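Local atomic coordinates of mannose-specific lectin 3 chain 2 (Crocus vernus, PDB entry 3MEZ), a protein that probably binds mannose, as one of the two kinds of bulb-type lectin chain that pair into a heterotetramer. Residues F10-M15 with F60-H65. Residues are numbered along the deposited sequence; the frame is centred on the assembly and turned at random.
Sequences FSSQVM and FMRLGH. Unlike the reference sequence in segment 10-15: Met15 (reference Gln).
Met15 and Met61 trade two backbone bonds, Met15 N to Met61 O and Met61 N to Met15 O, both 3.0 Å, and their side chains run side by side off the same face of the sheet, where both pack on Met30 of strand 26-30. One residue on, Val14 faces Arg62 as a non-hydrogen-bonded pair; Val14 CG1 reaches Arg62 CB at 3.9 Å and also touches the Phe60 ring obliquely. Beyond this the ladder frays: Leu63 N meets Gln13 O only weakly, at 3.5 Å. The type II turn from Phe10 to Gln13 then brings Ser12 N back onto Leu63 O at 2.8 Å, almost straight (173°). A chi1 of -65° sets Ser11 OG beside its backbone N, from where it donates to Gly64 O at 2.8 Å from above the carbonyl plane, while Ser11 CB sits centrally over one face of the His65 ring, a CH-pi contact 3.5 Å from the centroid. In the beta-prism II fold of bulb-type lectins, this is where the chain leaves strand 8-10 of one sheet and becomes strand 14-16, outermost in this chain's next sheet, beside 60-63. Two waters bridge Ser12 to the guanidinium edge: one joins Ser12 O to Arg62 NE, the other Ser12 OG to Arg62 NH2. With its chain extended from CG to NE, Arg62 also carries NH2 to a salt bridge with Asp74 of the second subunit. Gln13 OE1 accepts Phe10 N at 2.8 Å, tying the turn's last residue to its first, and Gln13 NE2 is taken up by Ile2 O.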
loop_
_atom_site.group_PDB
_atom_site.type_symbol
_atom_site.label_atom_id
_atom_site.label_comp_id
_atom_site.label_asym_id
_atom_site.label_seq_id
_atom_site.Cartn_x
_atom_site.Cartn_y
_atom_site.Cartn_z
ATOM N N PHE B 10 -2.543 9.619 2.838
ATOM C CA PHE B 10 -1.901 10.597 2.004
ATOM C C PHE B 10 -2.342 10.429 0.548
ATOM O O PHE B 10 -2.716 9.363 0.170
ATOM C CB PHE B 10 -0.401 10.468 2.094
ATOM C CG PHE B 10 0.148 10.584 3.470
ATOM C CD1 PHE B 10 0.457 11.810 4.006
ATOM C CD2 PHE B 10 0.377 9.471 4.229
ATOM C CE1 PHE B 10 0.938 11.910 5.243
ATOM C CE2 PHE B 10 0.850 9.608 5.475
ATOM C CZ PHE B 10 1.138 10.816 5.961
ATOM N N SER B 11 -2.244 11.471 -0.268
ATOM C CA SER B 11 -2.693 11.385 -1.651
ATOM C C SER B 11 -1.931 10.253 -2.402
ATOM O O SER B 11 -0.773 10.103 -2.211
ATOM C CB SER B 11 -2.473 12.706 -2.397
ATOM O OG SER B 11 -3.220 13.779 -1.918
ATOM N N SER B 12 -2.654 9.499 -3.203
ATOM C CA SER B 12 -2.231 8.318 -3.953
ATOM C C SER B 12 -2.410 6.991 -3.170
ATOM O O SER B 12 -2.493 5.973 -3.747
ATOM C CB SER B 12 -0.798 8.438 -4.498
ATOM O OG SER B 12 -0.657 9.314 -5.563
ATOM N N GLN B 13 -2.490 7.060 -1.854
ATOM C CA GLN B 13 -2.799 5.887 -1.062
ATOM C C GLN B 13 -4.254 5.389 -1.274
ATOM O O GLN B 13 -5.146 6.122 -1.581
ATOM C CB GLN B 13 -2.543 6.093 0.443
ATOM C CG GLN B 13 -1.158 6.358 0.805
ATOM C CD GLN B 13 -0.901 6.328 2.306
ATOM O OE1 GLN B 13 -1.515 7.012 3.044
ATOM N NE2 GLN B 13 0.031 5.538 2.706
ATOM N N VAL B 14 -4.448 4.114 -1.075
ATOM C CA VAL B 14 -5.722 3.463 -1.219
ATOM C C VAL B 14 -6.076 2.569 -0.023
ATOM O O VAL B 14 -5.232 2.123 0.657
ATOM C CB VAL B 14 -5.775 2.597 -2.485
ATOM C CG1 VAL B 14 -5.533 3.382 -3.684
ATOM C CG2 VAL B 14 -4.796 1.498 -2.389
ATOM N N MET B 15 -7.349 2.338 0.187
ATOM C CA MET B 15 -7.832 1.414 1.179
ATOM C C MET B 15 -8.853 0.467 0.563
ATOM O O MET B 15 -9.690 0.886 -0.178
ATOM C CB MET B 15 -8.470 2.151 2.333
ATOM C CG MET B 15 -7.579 2.983 3.149
ATOM S SD MET B 15 -8.370 3.606 4.653
ATOM C CE MET B 15 -9.351 4.775 3.967
ATOM N N PHE B 60 -12.351 0.088 -3.962
ATOM C CA PHE B 60 -11.278 0.749 -3.267
ATOM C C PHE B 60 -11.524 2.236 -3.118
ATOM O O PHE B 60 -12.122 2.836 -3.948
ATOM C CB PHE B 60 -9.890 0.467 -3.879
ATOM C CG PHE B 60 -9.644 1.070 -5.224
ATOM C CD1 PHE B 60 -10.043 0.419 -6.356
ATOM C CD2 PHE B 60 -8.958 2.238 -5.364
ATOM C CE1 PHE B 60 -9.801 0.918 -7.562
ATOM C CE2 PHE B 60 -8.721 2.740 -6.579
ATOM C CZ PHE B 60 -9.149 2.067 -7.697
ATOM N N MET B 61 -11.011 2.791 -2.046
ATOM C CA MET B 61 -10.985 4.206 -1.817
ATOM C C MET B 61 -9.594 4.812 -2.024
ATOM O O MET B 61 -8.621 4.239 -1.682
ATOM C CB MET B 61 -11.486 4.536 -0.435
ATOM C CG MET B 61 -11.974 5.891 -0.336
ATOM S SD MET B 61 -10.691 6.915 0.254
ATOM C CE MET B 61 -10.845 6.666 1.976
ATOM N N ARG B 62 -9.568 5.969 -2.652
ATOM C CA ARG B 62 -8.353 6.643 -2.985
ATOM C C ARG B 62 -8.459 8.132 -2.740
ATOM O O ARG B 62 -9.382 8.737 -3.145
ATOM C CB ARG B 62 -7.970 6.389 -4.452
ATOM C CG ARG B 62 -6.773 7.158 -4.948
ATOM C CD ARG B 62 -6.404 6.903 -6.421
ATOM N NE ARG B 62 -5.253 7.638 -6.920
ATOM C CZ ARG B 62 -5.276 8.884 -7.366
ATOM N NH1 ARG B 62 -6.382 9.551 -7.386
ATOM N NH2 ARG B 62 -4.203 9.462 -7.807
ATOM N N LEU B 63 -7.443 8.686 -2.119
ATOM C CA LEU B 63 -7.323 10.104 -1.954
ATOM C C LEU B 63 -6.455 10.630 -3.081
ATOM O O LEU B 63 -5.348 10.217 -3.277
ATOM C CB LEU B 63 -6.720 10.450 -0.595
ATOM C CG LEU B 63 -6.375 11.906 -0.298
ATOM C CD1 LEU B 63 -7.578 12.753 -0.372
ATOM C CD2 LEU B 63 -5.692 12.101 1.045
ATOM N N GLY B 64 -7.035 11.550 -3.824
ATOM C CA GLY B 64 -6.423 12.134 -4.976
ATOM C C GLY B 64 -5.533 13.331 -4.724
ATOM O O GLY B 64 -5.399 13.765 -3.640
ATOM N N HIS B 65 -4.984 13.863 -5.798
ATOM C CA HIS B 65 -4.096 14.998 -5.742
ATOM C C HIS B 65 -4.772 16.355 -5.998
ATOM O O HIS B 65 -4.136 17.310 -6.322
ATOM C CB HIS B 65 -2.866 14.801 -6.574
ATOM C CG HIS B 65 -1.884 13.852 -5.976
ATOM N ND1 HIS B 65 -1.969 12.497 -6.153
ATOM C CD2 HIS B 65 -0.782 14.057 -5.240
ATOM C CE1 HIS B 65 -0.973 11.914 -5.531
ATOM N NE2 HIS B 65 -0.244 12.839 -4.968
HETATM O O HOH W 1 -3.034 5.896 -6.464
HETATM O O HOH W 2 -1.314 7.983 -7.712
#